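Long-range contacts in ABC-type amino acid transport system, periplasmic component (Caldanaerobacter subterraneus subsp. tengcongensis MB4, PDB 4YMX), which binds arginine between two lobes as the substrate-binding protein of an amino acid ABC transporter: residues Gly42-Phe47 with Leu172-Asp177; Met86-Leu91 with Ala150-Thr155; Met107-Glu112 with Gly221-Val226; Tyr124-Val129 with Val191-Val196. All coordinates share one frame; numbering follows the deposited sequence.

Contact 1: Gly42-Phe47 with Leu172-Asp177. With ARG (arginine), chain C.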
loop_
_atom_site.group_PDB
_atom_site.type_symbol
_atom_site.label_atom_id
_atom_site.label_comp_id
_atom_site.label_asym_id
_atom_site.label_seq_id
_atom_site.Cartn_x
_atom_site.Cartn_y
_atom_site.Cartn_z
ATOM N N GLY A 42 -4.722 -11.601 2.787
ATOM C CA GLY A 42 -4.129 -10.759 3.805
ATOM C C GLY A 42 -3.985 -9.355 3.240
ATOM O O GLY A 42 -3.625 -9.164 2.066
ATOM N N THR A 43 -4.279 -8.364 4.067
ATOM C CA THR A 43 -4.004 -6.985 3.702
ATOM C C THR A 43 -3.705 -6.159 4.941
ATOM O O THR A 43 -3.867 -6.641 6.064
ATOM C CB THR A 43 -5.144 -6.349 2.878
ATOM O OG1 THR A 43 -4.664 -5.134 2.296
ATOM C CG2 THR A 43 -6.381 -6.039 3.733
ATOM N N SER A 44 -3.248 -4.930 4.729
ATOM C CA SER A 44 -3.073 -3.969 5.811
ATOM C C SER A 44 -3.982 -2.801 5.479
ATOM O O SER A 44 -3.669 -2.002 4.597
ATOM C CB SER A 44 -1.617 -3.511 5.893
ATOM O OG SER A 44 -1.432 -2.572 6.945
ATOM N N ALA A 45 -5.130 -2.724 6.148
ATOM C CA ALA A 45 -6.188 -1.788 5.754
ATOM C C ALA A 45 -6.037 -0.405 6.398
ATOM O O ALA A 45 -6.953 0.120 7.056
ATOM C CB ALA A 45 -7.577 -2.384 6.033
ATOM N N ASP A 46 -4.868 0.176 6.164
ATOM C CA ASP A 46 -4.505 1.502 6.622
ATOM C C ASP A 46 -4.079 2.350 5.432
ATOM O O ASP A 46 -3.329 3.310 5.584
ATOM C CB ASP A 46 -3.327 1.383 7.592
ATOM C CG ASP A 46 -2.099 0.703 6.966
ATOM O OD1 ASP A 46 -2.195 0.108 5.866
ATOM O OD2 ASP A 46 -1.028 0.758 7.592
ATOM N N PHE A 47 -4.558 1.993 4.245
ATOM C CA PHE A 47 -3.946 2.438 2.998
ATOM C C PHE A 47 -5.006 2.846 1.980
ATOM O O PHE A 47 -5.073 2.279 0.880
ATOM C CB PHE A 47 -3.102 1.278 2.450
ATOM C CG PHE A 47 -1.849 1.689 1.698
ATOM C CD1 PHE A 47 -1.669 1.302 0.375
ATOM C CD2 PHE A 47 -0.847 2.419 2.317
ATOM C CE1 PHE A 47 -0.501 1.622 -0.317
ATOM C CE2 PHE A 47 0.317 2.747 1.637
ATOM C CZ PHE A 47 0.485 2.365 0.313
ATOM N N LEU A 172 6.821 2.615 12.134
ATOM C CA LEU A 172 5.458 2.331 12.586
ATOM C C LEU A 172 4.877 1.085 11.918
ATOM O O LEU A 172 5.151 0.804 10.748
ATOM C CB LEU A 172 4.544 3.527 12.270
ATOM C CG LEU A 172 4.642 4.793 13.135
ATOM C CD1 LEU A 172 4.429 4.469 14.614
ATOM C CD2 LEU A 172 5.956 5.546 12.920
ATOM N N ASN A 173 4.043 0.360 12.654
ATOM C CA ASN A 173 3.301 -0.750 12.070
ATOM C C ASN A 173 2.290 -0.299 11.027
ATOM O O ASN A 173 2.165 -0.921 9.977
ATOM C CB ASN A 173 2.569 -1.535 13.158
ATOM C CG ASN A 173 3.512 -2.300 14.052
ATOM O OD1 ASN A 173 4.615 -2.663 13.642
ATOM N ND2 ASN A 173 3.084 -2.546 15.284
ATOM N N ARG A 174 1.569 0.778 11.334
ATOM C CA ARG A 174 0.440 1.231 10.524
ATOM C C ARG A 174 0.594 2.682 10.098
ATOM O O ARG A 174 1.049 3.541 10.864
ATOM C CB ARG A 174 -0.872 1.067 11.303
ATOM C CG ARG A 174 -1.147 -0.365 11.739
ATOM C CD ARG A 174 -1.686 -1.186 10.585
ATOM N NE ARG A 174 -3.133 -1.021 10.440
ATOM C CZ ARG A 174 -3.940 -1.900 9.847
ATOM N NH1 ARG A 174 -3.451 -3.012 9.323
ATOM N NH2 ARG A 174 -5.240 -1.663 9.784
ATOM N N VAL A 175 0.189 2.948 8.863
ATOM C CA VAL A 175 0.311 4.275 8.275
ATOM C C VAL A 175 -0.461 5.324 9.066
ATOM O O VAL A 175 -0.032 6.479 9.164
ATOM C CB VAL A 175 -0.157 4.253 6.803
ATOM C CG1 VAL A 175 -0.159 5.655 6.207
ATOM C CG2 VAL A 175 0.747 3.335 5.991
ATOM N N SER A 176 -1.598 4.935 9.638
ATOM C CA SER A 176 -2.410 5.878 10.392
ATOM C C SER A 176 -1.623 6.515 11.544
ATOM O O SER A 176 -1.804 7.690 11.848
ATOM C CB SER A 176 -3.675 5.198 10.909
ATOM O OG SER A 176 -3.338 4.020 11.623
ATOM N N ASP A 177 -0.717 5.760 12.152
ATOM C CA ASP A 177 0.101 6.299 13.234
ATOM C C ASP A 177 1.179 7.256 12.753
ATOM O O ASP A 177 1.579 8.163 13.482
ATOM C CB ASP A 177 0.685 5.165 14.075
ATOM C CG ASP A 177 -0.380 4.445 14.851
ATOM O OD1 ASP A 177 -1.090 5.113 15.633
ATOM O OD2 ASP A 177 -0.547 3.226 14.649
HETATM N N ARG C . 4.078 -0.010 -1.840
HETATM C CA ARG C . 4.839 -0.061 -0.563
HETATM C C ARG C . 5.472 -1.427 -0.370
HETATM O O ARG C . 5.207 -2.356 -1.131
HETATM C CB ARG C . 3.919 0.259 0.616
HETATM C CG ARG C . 2.685 -0.618 0.692
HETATM C CD ARG C . 1.958 -0.449 2.016
HETATM N NE ARG C . 0.623 -1.027 1.959
HETATM C CZ ARG C . -0.242 -1.023 2.966
HETATM N NH1 ARG C . 0.075 -0.480 4.129
HETATM N NH2 ARG C . -1.429 -1.577 2.804
HETATM O OXT ARG C . 6.263 -1.623 0.552
#
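A hydrogen bond joins Asp46 to Val175: Val175 N, at the start of helix 175-183, donates to Asp46 OD2 at 2.8 Å and nearly straight (170°). The donor reaches the anti side of the carboxylate, well out of its plane. OD2 also takes a weak hydrogen bond from Gln152 NE2. The other oxygen, OD1, accepts from NH1 of the bound arginine at 2.9 Å and, weakly, from Ser44 OG; Ser44 O receives NH2 of the ligand, also at 2.9 Å.

Charge adds a looser link. Arg174, its chain bent at chi2 and chi3, folds back until one face of its guanidinium lies over Asp46 CB and CG. The ion pair from Asp46 OD2 to Arg174 NE is long, 4.0 Å, and, with the oxygen well out of the guanidinium plane, rests on charge alone; Arg174 NH1 makes its salt bridge with Asp85.

Apolar contact is slight: Val175 CG2 sits at the edge of the Phe47 ring, 4.1 Å from CD2. One face of that ring carries the ligand guanidinium, whose NE stands 3.4 Å above the ring centre.

Asp46 thus spends one oxygen on the substrate and the other on the opposite lobe, and the nearby helix start and Arg174 would probably stabilise its negative charge while the guanidinium of the substrate is recognised.

Contact 2: Met86-Leu91 with Ala150-Thr155. With ARG (arginine), chain C.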
loop_
_atom_site.group_PDB
_atom_site.type_symbol
_atom_site.label_atom_id
_atom_site.label_comp_id
_atom_site.label_asym_id
_atom_site.label_seq_id
_atom_site.Cartn_x
_atom_site.Cartn_y
_atom_site.Cartn_z
ATOM N N MET A 86 -3.968 -7.139 8.977
ATOM C CA MET A 86 -2.795 -7.254 9.829
ATOM C C MET A 86 -1.777 -6.172 9.471
ATOM O O MET A 86 -1.876 -5.536 8.413
ATOM C CB MET A 86 -2.162 -8.642 9.678
ATOM C CG MET A 86 -1.548 -8.885 8.306
ATOM S SD MET A 86 -0.993 -10.583 8.075
ATOM C CE MET A 86 -2.560 -11.406 7.885
ATOM N N ASP A 87 -0.802 -5.974 10.352
ATOM C CA ASP A 87 0.299 -5.060 10.074
ATOM C C ASP A 87 0.966 -5.436 8.759
ATOM O O ASP A 87 1.160 -6.619 8.484
ATOM C CB ASP A 87 1.334 -5.104 11.199
ATOM C CG ASP A 87 0.797 -4.587 12.523
ATOM O OD1 ASP A 87 -0.156 -3.783 12.535
ATOM O OD2 ASP A 87 1.358 -4.984 13.565
ATOM N N PHE A 88 1.280 -4.440 7.934
ATOM C CA PHE A 88 1.870 -4.711 6.620
ATOM C C PHE A 88 3.086 -5.637 6.699
ATOM O O PHE A 88 3.243 -6.560 5.886
ATOM C CB PHE A 88 2.252 -3.408 5.915
ATOM C CG PHE A 88 2.844 -3.617 4.542
ATOM C CD1 PHE A 88 2.029 -3.723 3.420
ATOM C CD2 PHE A 88 4.219 -3.721 4.372
ATOM C CE1 PHE A 88 2.579 -3.927 2.154
ATOM C CE2 PHE A 88 4.770 -3.916 3.119
ATOM C CZ PHE A 88 3.947 -4.004 2.002
ATOM N N LYS A 89 3.934 -5.409 7.699
ATOM C CA LYS A 89 5.147 -6.201 7.880
ATOM C C LYS A 89 4.899 -7.709 8.065
ATOM O O LYS A 89 5.801 -8.516 7.817
ATOM C CB LYS A 89 5.947 -5.666 9.076
ATOM C CG LYS A 89 5.267 -5.911 10.410
ATOM C CD LYS A 89 6.015 -5.239 11.550
ATOM C CE LYS A 89 5.437 -5.680 12.882
ATOM N NZ LYS A 89 6.131 -5.012 14.029
ATOM N N GLY A 90 3.693 -8.080 8.488
ATOM C CA GLY A 90 3.363 -9.479 8.685
ATOM C C GLY A 90 2.803 -10.165 7.454
ATOM O O GLY A 90 2.579 -11.374 7.476
ATOM N N LEU A 91 2.582 -9.422 6.375
ATOM C CA LEU A 91 1.892 -9.997 5.216
ATOM C C LEU A 91 2.683 -11.090 4.502
ATOM O O LEU A 91 2.158 -12.181 4.266
ATOM C CB LEU A 91 1.470 -8.906 4.222
ATOM C CG LEU A 91 0.353 -8.011 4.746
ATOM C CD1 LEU A 91 0.261 -6.778 3.872
ATOM C CD2 LEU A 91 -0.986 -8.743 4.759
ATOM N N ALA A 150 8.953 9.484 9.619
ATOM C CA ALA A 150 8.065 8.362 9.920
ATOM C C ALA A 150 7.848 7.520 8.672
ATOM O O ALA A 150 7.591 8.051 7.583
ATOM C CB ALA A 150 6.737 8.845 10.473
ATOM N N VAL A 151 7.979 6.200 8.831
ATOM C CA VAL A 151 7.791 5.244 7.745
ATOM C C VAL A 151 7.144 3.972 8.259
ATOM O O VAL A 151 7.237 3.653 9.452
ATOM C CB VAL A 151 9.127 4.849 7.070
ATOM C CG1 VAL A 151 9.743 6.048 6.352
ATOM C CG2 VAL A 151 10.099 4.262 8.080
ATOM N N GLN A 152 6.535 3.224 7.346
ATOM C CA GLN A 152 5.914 1.958 7.689
ATOM C C GLN A 152 6.939 0.830 7.611
ATOM O O GLN A 152 7.653 0.675 6.615
ATOM C CB GLN A 152 4.713 1.671 6.778
ATOM C CG GLN A 152 4.032 0.347 7.069
ATOM C CD GLN A 152 2.676 0.251 6.414
ATOM O OE1 GLN A 152 2.510 0.571 5.230
ATOM N NE2 GLN A 152 1.681 -0.155 7.190
ATOM N N ILE A 153 7.022 0.058 8.685
ATOM C CA ILE A 153 7.944 -1.071 8.742
ATOM C C ILE A 153 7.708 -2.051 7.599
ATOM O O ILE A 153 6.575 -2.460 7.340
ATOM C CB ILE A 153 7.805 -1.817 10.060
ATOM C CG1 ILE A 153 8.206 -0.901 11.210
ATOM C CG2 ILE A 153 8.683 -3.065 10.079
ATOM C CD1 ILE A 153 7.648 -1.355 12.528
ATOM N N GLY A 154 8.785 -2.396 6.903
ATOM C CA GLY A 154 8.737 -3.462 5.912
ATOM C C GLY A 154 8.406 -2.977 4.518
ATOM O O GLY A 154 8.160 -3.776 3.618
ATOM N N THR A 155 8.436 -1.662 4.321
ATOM C CA THR A 155 8.010 -1.084 3.049
ATOM C C THR A 155 9.116 -0.480 2.195
ATOM O O THR A 155 10.220 -0.196 2.667
ATOM C CB THR A 155 6.946 0.022 3.243
ATOM O OG1 THR A 155 7.512 1.120 3.980
ATOM C CG2 THR A 155 5.718 -0.520 3.962
HETATM N N ARG C . 4.078 -0.010 -1.840
HETATM C CA ARG C . 4.839 -0.061 -0.563
HETATM C C ARG C . 5.472 -1.427 -0.370
HETATM O O ARG C . 5.207 -2.356 -1.131
HETATM C CB ARG C . 3.919 0.259 0.616
HETATM C CG ARG C . 2.685 -0.618 0.692
HETATM C CD ARG C . 1.958 -0.449 2.016
HETATM N NE ARG C . 0.623 -1.027 1.959
HETATM C CZ ARG C . -0.242 -1.023 2.966
HETATM N NH1 ARG C . 0.075 -0.480 4.129
HETATM N NH2 ARG C . -1.429 -1.577 2.804
HETATM O OXT ARG C . 6.263 -1.623 0.552
HETATM O O HOH W 1 4.176 -2.789 9.004
#
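Lys89 and Gly154 bring the backbones of Met86-Leu91 and Ala150-Thr155 to 4.9 Å between CA atoms, where the loop ahead of helix 91-96 meets the type II beta turn Gln152-Thr155. No direct hydrogen bond joins them; a water accepts from Lys89 N and donates to Ile153 O, 2.9 Å on each side. Gly154, with its positive phi of 91°, lets the turn come this close to Lys89.

Phe88 holds CG anti to its backbone N (chi1 -179°), which sends the ring into the cleft beside the turn. Gly154 O meets the ring edge in its plane, 3.4 Å from Phe88 CE2, while the Thr155 methyl CG2 packs obliquely, 3.6 Å from Phe88 CD2. One ring face is given to the bound arginine, its CD lying over it. At the base of the ring, Phe88 CB touches Gln152 NE2 at 3.5 Å. The amide oxygen, Gln152 OE1, accepts from NH1 of the ligand at 2.9 Å. Gln152 NE2 itself is held by Asn173 O. Farther out, Lys89 and Ile153 run side by side in the same direction, with Lys89 CD 3.7 Å from Ile153 CG2; the lysine amine ends on Asn173 OD1.

Thr155 OG1 donates to Gln152 O and caps Glu158 N at the start of helix 156-161. The contact therefore spans the cleft from the loop between strand 80-85 and helix 91-96 to the turn between strand 148-152 and helix 156-161.

Contact 3: Met107-Glu112 with Gly221-Val226. With ARG (arginine), chain C.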
loop_
_atom_site.group_PDB
_atom_site.type_symbol
_atom_site.label_atom_id
_atom_site.label_comp_id
_atom_site.label_asym_id
_atom_site.label_seq_id
_atom_site.Cartn_x
_atom_site.Cartn_y
_atom_site.Cartn_z
ATOM N N MET A 107 1.148 -3.627 -2.780
ATOM C CA MET A 107 2.460 -4.187 -2.502
ATOM C C MET A 107 3.348 -4.229 -3.736
ATOM O O MET A 107 2.978 -4.778 -4.777
ATOM C CB MET A 107 2.324 -5.584 -1.904
ATOM C CG MET A 107 3.676 -6.218 -1.628
ATOM S SD MET A 107 3.602 -7.836 -0.845
ATOM C CE MET A 107 3.146 -7.371 0.830
ATOM N N THR A 108 4.537 -3.655 -3.603
ATOM C CA THR A 108 5.462 -3.556 -4.725
ATOM C C THR A 108 6.214 -4.869 -4.943
ATOM O O THR A 108 6.750 -5.440 -3.999
ATOM C CB THR A 108 6.447 -2.407 -4.506
ATOM O OG1 THR A 108 5.714 -1.184 -4.364
ATOM C CG2 THR A 108 7.412 -2.281 -5.681
ATOM N N PRO A 109 6.250 -5.361 -6.193
ATOM C CA PRO A 109 6.958 -6.622 -6.439
ATOM C C PRO A 109 8.467 -6.426 -6.559
ATOM O O PRO A 109 9.015 -6.514 -7.660
ATOM C CB PRO A 109 6.373 -7.093 -7.777
ATOM C CG PRO A 109 5.977 -5.840 -8.475
ATOM C CD PRO A 109 5.487 -4.918 -7.374
ATOM N N THR A 110 9.134 -6.195 -5.434
ATOM C CA THR A 110 10.574 -5.936 -5.434
ATOM C C THR A 110 11.371 -7.202 -5.708
ATOM O O THR A 110 10.906 -8.309 -5.430
ATOM C CB THR A 110 11.044 -5.342 -4.089
ATOM O OG1 THR A 110 10.915 -6.328 -3.054
ATOM C CG2 THR A 110 10.215 -4.135 -3.724
ATOM N N ALA A 111 12.568 -7.037 -6.260
ATOM C CA ALA A 111 13.448 -8.171 -6.502
ATOM C C ALA A 111 13.684 -8.957 -5.211
ATOM O O ALA A 111 13.693 -10.195 -5.211
ATOM C CB ALA A 111 14.769 -7.699 -7.091
ATOM N N GLU A 112 13.858 -8.237 -4.107
ATOM C CA GLU A 112 14.071 -8.875 -2.815
ATOM C C GLU A 112 12.890 -9.762 -2.415
ATOM O O GLU A 112 13.069 -10.916 -2.016
ATOM C CB GLU A 112 14.325 -7.818 -1.738
ATOM C CG GLU A 112 14.479 -8.372 -0.332
ATOM C CD GLU A 112 15.769 -9.157 -0.133
ATOM O OE1 GLU A 112 15.908 -9.790 0.934
ATOM O OE2 GLU A 112 16.647 -9.135 -1.022
ATOM N N GLY A 221 5.079 0.499 -8.198
ATOM C CA GLY A 221 3.977 -0.306 -8.686
ATOM C C GLY A 221 3.440 -1.261 -7.642
ATOM O O GLY A 221 4.099 -1.542 -6.640
ATOM N N SER A 222 2.232 -1.760 -7.884
ATOM C CA SER A 222 1.596 -2.731 -6.998
ATOM C C SER A 222 1.201 -4.003 -7.745
ATOM O O SER A 222 0.796 -3.955 -8.908
ATOM C CB SER A 222 0.368 -2.119 -6.339
ATOM O OG SER A 222 0.749 -0.977 -5.594
ATOM N N ALA A 223 1.349 -5.141 -7.075
ATOM C CA ALA A 223 1.020 -6.444 -7.647
ATOM C C ALA A 223 0.465 -7.346 -6.560
ATOM O O ALA A 223 0.644 -7.070 -5.377
ATOM C CB ALA A 223 2.250 -7.075 -8.291
ATOM N N VAL A 224 -0.206 -8.423 -6.963
ATOM C CA VAL A 224 -0.730 -9.405 -6.019
ATOM C C VAL A 224 0.367 -10.407 -5.690
ATOM O O VAL A 224 1.090 -10.856 -6.581
ATOM C CB VAL A 224 -1.947 -10.153 -6.602
ATOM C CG1 VAL A 224 -2.414 -11.246 -5.656
ATOM C CG2 VAL A 224 -3.078 -9.179 -6.883
ATOM N N ALA A 225 0.509 -10.737 -4.410
ATOM C CA ALA A 225 1.463 -11.767 -3.997
ATOM C C ALA A 225 0.778 -13.073 -3.635
ATOM O O ALA A 225 -0.304 -13.095 -3.024
ATOM C CB ALA A 225 2.317 -11.294 -2.828
ATOM N N VAL A 226 1.379 -14.176 -4.082
ATOM C CA VAL A 226 0.964 -15.514 -3.667
ATOM C C VAL A 226 2.182 -16.271 -3.169
ATOM O O VAL A 226 3.322 -15.856 -3.397
ATOM C CB VAL A 226 0.263 -16.331 -4.797
ATOM C CG1 VAL A 226 -0.985 -15.606 -5.299
ATOM C CG2 VAL A 226 1.231 -16.629 -5.947
HETATM N N ARG C . 4.078 -0.010 -1.840
HETATM C CA ARG C . 4.839 -0.061 -0.563
HETATM C C ARG C . 5.472 -1.427 -0.370
HETATM O O ARG C . 5.207 -2.356 -1.131
HETATM C CB ARG C . 3.919 0.259 0.616
HETATM C CG ARG C . 2.685 -0.618 0.692
HETATM C CD ARG C . 1.958 -0.449 2.016
HETATM N NE ARG C . 0.623 -1.027 1.959
HETATM C CZ ARG C . -0.242 -1.023 2.966
HETATM N NH1 ARG C . 0.075 -0.480 4.129
HETATM N NH2 ARG C . -1.429 -1.577 2.804
HETATM O OXT ARG C . 6.263 -1.623 0.552
HETATM O O HOH W 2 -0.825 -5.561 -3.711
#
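Thr108 turns OG1 anti to its carbonyl carbon (chi1 -59°), bringing the hydroxyl to Gly221 O, while Met107, with chi1 and chi2 both near 180°, extends before bending at chi3, which leaves SD beside Ala225 CB. The Thr108 OG1 to Gly221 O hydrogen bond is 2.8 Å long and lies in the carbonyl plane. With its proton given to Gly221, OG1 is left as an acceptor for the ligand amino group, ARG N, at 3.2 Å. Thr108 N binds the ligand carboxylate oxygen, ARG O, at 2.9 Å and almost straight (172°).

Backbone pairing runs alongside. Ala223 N donates to Met107 O at 2.8 Å, and Ser222 CA adds a CA-H...O contact to the same oxygen. A water bridges Met107 N, from which it accepts, and Ala223 O, to which it donates. These links continue the antiparallel neighbourhood of 102-103 and 222-227 beyond the end of 102-103, in the mixed five-stranded sheet of one lobe of this periplasmic binding protein fold; the loop leaving that sheet supplies groups that bind the amino and carboxylate ends of the substrate.

Apolar groups fill the flank of the strand: Pro109 CG rests 3.9 Å from Ala223 CB, and Met107 SD lies 4.2 Å from Ala225 CB. Pro109, at the centre of an inverse gamma turn, swings the chain toward helix 111-114, where Thr110 OG1 caps Arg113 N. Arg113 in turn is hydrogen-bonded to Thr108 O and to the ligand.

Contact 4: Tyr124-Val129 with Val191-Val196. With ARG (arginine), chain C.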
loop_
_atom_site.group_PDB
_atom_site.type_symbol
_atom_site.label_atom_id
_atom_site.label_comp_id
_atom_site.label_asym_id
_atom_site.label_seq_id
_atom_site.Cartn_x
_atom_site.Cartn_y
_atom_site.Cartn_z
ATOM N N TYR A 124 -1.277 -1.536 -10.848
ATOM C CA TYR A 124 -1.321 -0.086 -10.689
ATOM C C TYR A 124 0.081 0.462 -10.479
ATOM O O TYR A 124 0.934 -0.227 -9.941
ATOM C CB TYR A 124 -2.247 0.314 -9.529
ATOM C CG TYR A 124 -2.900 1.668 -9.740
ATOM C CD1 TYR A 124 -3.767 1.878 -10.799
ATOM C CD2 TYR A 124 -2.645 2.729 -8.888
ATOM C CE1 TYR A 124 -4.365 3.110 -11.011
ATOM C CE2 TYR A 124 -3.230 3.975 -9.096
ATOM C CZ TYR A 124 -4.095 4.153 -10.155
ATOM O OH TYR A 124 -4.691 5.379 -10.381
ATOM N N ASP A 125 0.328 1.695 -10.899
ATOM C CA ASP A 125 1.624 2.311 -10.700
ATOM C C ASP A 125 1.630 2.931 -9.294
ATOM O O ASP A 125 0.593 3.002 -8.628
ATOM C CB ASP A 125 1.871 3.358 -11.791
ATOM C CG ASP A 125 3.308 3.849 -11.827
ATOM O OD1 ASP A 125 4.203 3.187 -11.248
ATOM O OD2 ASP A 125 3.544 4.904 -12.456
ATOM N N SER A 126 2.793 3.361 -8.826
ATOM C CA SER A 126 2.846 4.133 -7.587
ATOM C C SER A 126 4.078 5.025 -7.557
ATOM O O SER A 126 5.036 4.819 -8.321
ATOM C CB SER A 126 2.812 3.225 -6.343
ATOM O OG SER A 126 3.965 2.405 -6.275
ATOM N N ARG A 127 4.045 6.020 -6.672
ATOM C CA ARG A 127 5.117 6.993 -6.521
ATOM C C ARG A 127 5.283 7.348 -5.044
ATOM O O ARG A 127 4.301 7.604 -4.353
ATOM C CB ARG A 127 4.778 8.260 -7.314
ATOM C CG ARG A 127 5.807 9.382 -7.202
ATOM C CD ARG A 127 5.222 10.720 -7.648
ATOM N NE ARG A 127 4.696 10.674 -9.010
ATOM C CZ ARG A 127 5.432 10.863 -10.102
ATOM N NH1 ARG A 127 6.732 11.107 -9.996
ATOM N NH2 ARG A 127 4.870 10.807 -11.301
ATOM N N GLN A 128 6.526 7.359 -4.568
ATOM C CA GLN A 128 6.830 7.812 -3.209
ATOM C C GLN A 128 6.840 9.328 -3.156
ATOM O O GLN A 128 7.375 9.989 -4.055
ATOM C CB GLN A 128 8.205 7.300 -2.763
ATOM C CG GLN A 128 8.319 5.796 -2.747
ATOM C CD GLN A 128 7.326 5.159 -1.808
ATOM O OE1 GLN A 128 7.238 5.531 -0.635
ATOM N NE2 GLN A 128 6.559 4.200 -2.318
ATOM N N VAL A 129 6.263 9.873 -2.091
ATOM C CA VAL A 129 6.325 11.301 -1.841
ATOM C C VAL A 129 6.650 11.556 -0.374
ATOM O O VAL A 129 6.707 10.638 0.439
ATOM C CB VAL A 129 5.007 12.023 -2.191
ATOM C CG1 VAL A 129 4.590 11.739 -3.636
ATOM C CG2 VAL A 129 3.897 11.658 -1.210
ATOM N N VAL A 191 7.300 9.465 4.731
ATOM C CA VAL A 191 7.443 8.985 3.357
ATOM C C VAL A 191 6.377 7.935 3.099
ATOM O O VAL A 191 6.262 6.964 3.850
ATOM C CB VAL A 191 8.840 8.381 3.082
ATOM C CG1 VAL A 191 8.908 7.816 1.667
ATOM C CG2 VAL A 191 9.921 9.438 3.280
ATOM N N VAL A 192 5.586 8.140 2.050
ATOM C CA VAL A 192 4.425 7.295 1.778
ATOM C C VAL A 192 4.007 7.517 0.334
ATOM O O VAL A 192 4.426 8.494 -0.277
ATOM C CB VAL A 192 3.269 7.616 2.777
ATOM C CG1 VAL A 192 2.654 8.979 2.482
ATOM C CG2 VAL A 192 2.201 6.521 2.779
ATOM N N GLU A 193 3.216 6.605 -0.225
ATOM C CA GLU A 193 2.784 6.743 -1.605
ATOM C C GLU A 193 1.847 7.924 -1.799
ATOM O O GLU A 193 1.038 8.253 -0.921
ATOM C CB GLU A 193 2.146 5.448 -2.110
ATOM C CG GLU A 193 3.132 4.546 -2.807
ATOM C CD GLU A 193 3.011 3.112 -2.369
ATOM O OE1 GLU A 193 3.676 2.732 -1.389
ATOM O OE2 GLU A 193 2.256 2.364 -3.017
ATOM N N ASP A 194 1.969 8.538 -2.970
ATOM C CA ASP A 194 1.234 9.742 -3.346
ATOM C C ASP A 194 -0.277 9.602 -3.191
ATOM O O ASP A 194 -0.931 10.432 -2.569
ATOM C CB ASP A 194 1.566 10.083 -4.807
ATOM C CG ASP A 194 0.929 11.382 -5.277
ATOM O OD1 ASP A 194 0.729 12.292 -4.452
ATOM O OD2 ASP A 194 0.644 11.487 -6.492
ATOM N N THR A 195 -0.845 8.544 -3.757
ATOM C CA THR A 195 -2.299 8.402 -3.726
ATOM C C THR A 195 -2.820 8.228 -2.307
ATOM O O THR A 195 -3.911 8.689 -1.972
ATOM C CB THR A 195 -2.785 7.248 -4.600
ATOM O OG1 THR A 195 -2.150 6.036 -4.185
ATOM C CG2 THR A 195 -2.474 7.532 -6.062
ATOM N N VAL A 196 -2.039 7.552 -1.475
ATOM C CA VAL A 196 -2.417 7.384 -0.080
ATOM C C VAL A 196 -2.288 8.693 0.711
ATOM O O VAL A 196 -3.173 9.028 1.509
ATOM C CB VAL A 196 -1.609 6.242 0.563
ATOM C CG1 VAL A 196 -1.936 6.115 2.036
ATOM C CG2 VAL A 196 -1.932 4.926 -0.143
HETATM N N ARG C . 4.078 -0.010 -1.840
HETATM C CA ARG C . 4.839 -0.061 -0.563
HETATM C C ARG C . 5.472 -1.427 -0.370
HETATM O O ARG C . 5.207 -2.356 -1.131
HETATM C CB ARG C . 3.919 0.259 0.616
HETATM C CG ARG C . 2.685 -0.618 0.692
HETATM C CD ARG C . 1.958 -0.449 2.016
HETATM N NE ARG C . 0.623 -1.027 1.959
HETATM C CZ ARG C . -0.242 -1.023 2.966
HETATM N NH1 ARG C . 0.075 -0.480 4.129
HETATM N NH2 ARG C . -1.429 -1.577 2.804
HETATM O OXT ARG C . 6.263 -1.623 0.552
HETATM O O HOH W 3 3.096 0.467 -4.671
HETATM O O HOH W 4 1.706 9.989 -8.575
#
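Gln128 and Glu193 form a non-hydrogen-bonded pair of antiparallel strands, and their side chains cross obliquely, the planes of amide and carboxylate 58° apart. Gln128 departs away from Val191-Val196, but bends at chi2 (-60°) so that its end returns to Glu193; the hydrogen bond from Gln128 NE2 to Glu193 OE1 is weak, at 3.4 Å. Gln128 OE1, held by Ser157 OG, lies against Val191 CG1, the two side chains nearly at right angles. Glu193 is also bent at chi2, and its OE1 accepts from the bound amino group, ARG N, at 2.8 Å. A water lies 2.7 Å from both Glu193 OE2 and Ser126 OG and probably bridges them; Ser126 OG is itself bonded to Gly221 N.

Val129 inclines across Asp194, its CG1 touching Asp194 CB at 3.6 Å; Asp194 OD1 bonds to Tyr211 OH.

In the backbone, Val129 and Val192 form a hydrogen-bonded pair, Val129 N to Val192 O at 2.9 Å and Val192 N to Val129 O at 3.2 Å. Asp194 N donates to Arg127 O at 2.9 Å, in the first turn of helix 194-201.

Strands 128-133 and 189-193 are thus joined within a mixed five-stranded sheet, between strands 148-152 and 207-210, where 189-193 passes into helix 194-201. Ser126 lies on the connection from strand 117-124 of the first lobe, beside Gly221 on the return connection.

All four contacts surround one bound arginine, their centres about 7 to 17 Å apart. Contacts 1 and 2 are the closest pair, sharing links through Asn173 and Gln152; each joins the lobe built on the sheet of strands 80-85, 38-43, 102-103, 222-227 and 117-124 to the other lobe. Contact 3 belongs to the first lobe and contact 4 to the second sheet, where strands 148-152 and 189-193 run side by side. Along the chain contact 2 falls within the span of contact 1, and contact 4 within that of contact 3, while the segments of contacts 1 and 3 alternate. The chain crosses between the lobes twice, near Ser126 and before Gly221, so both lobes contribute to the site.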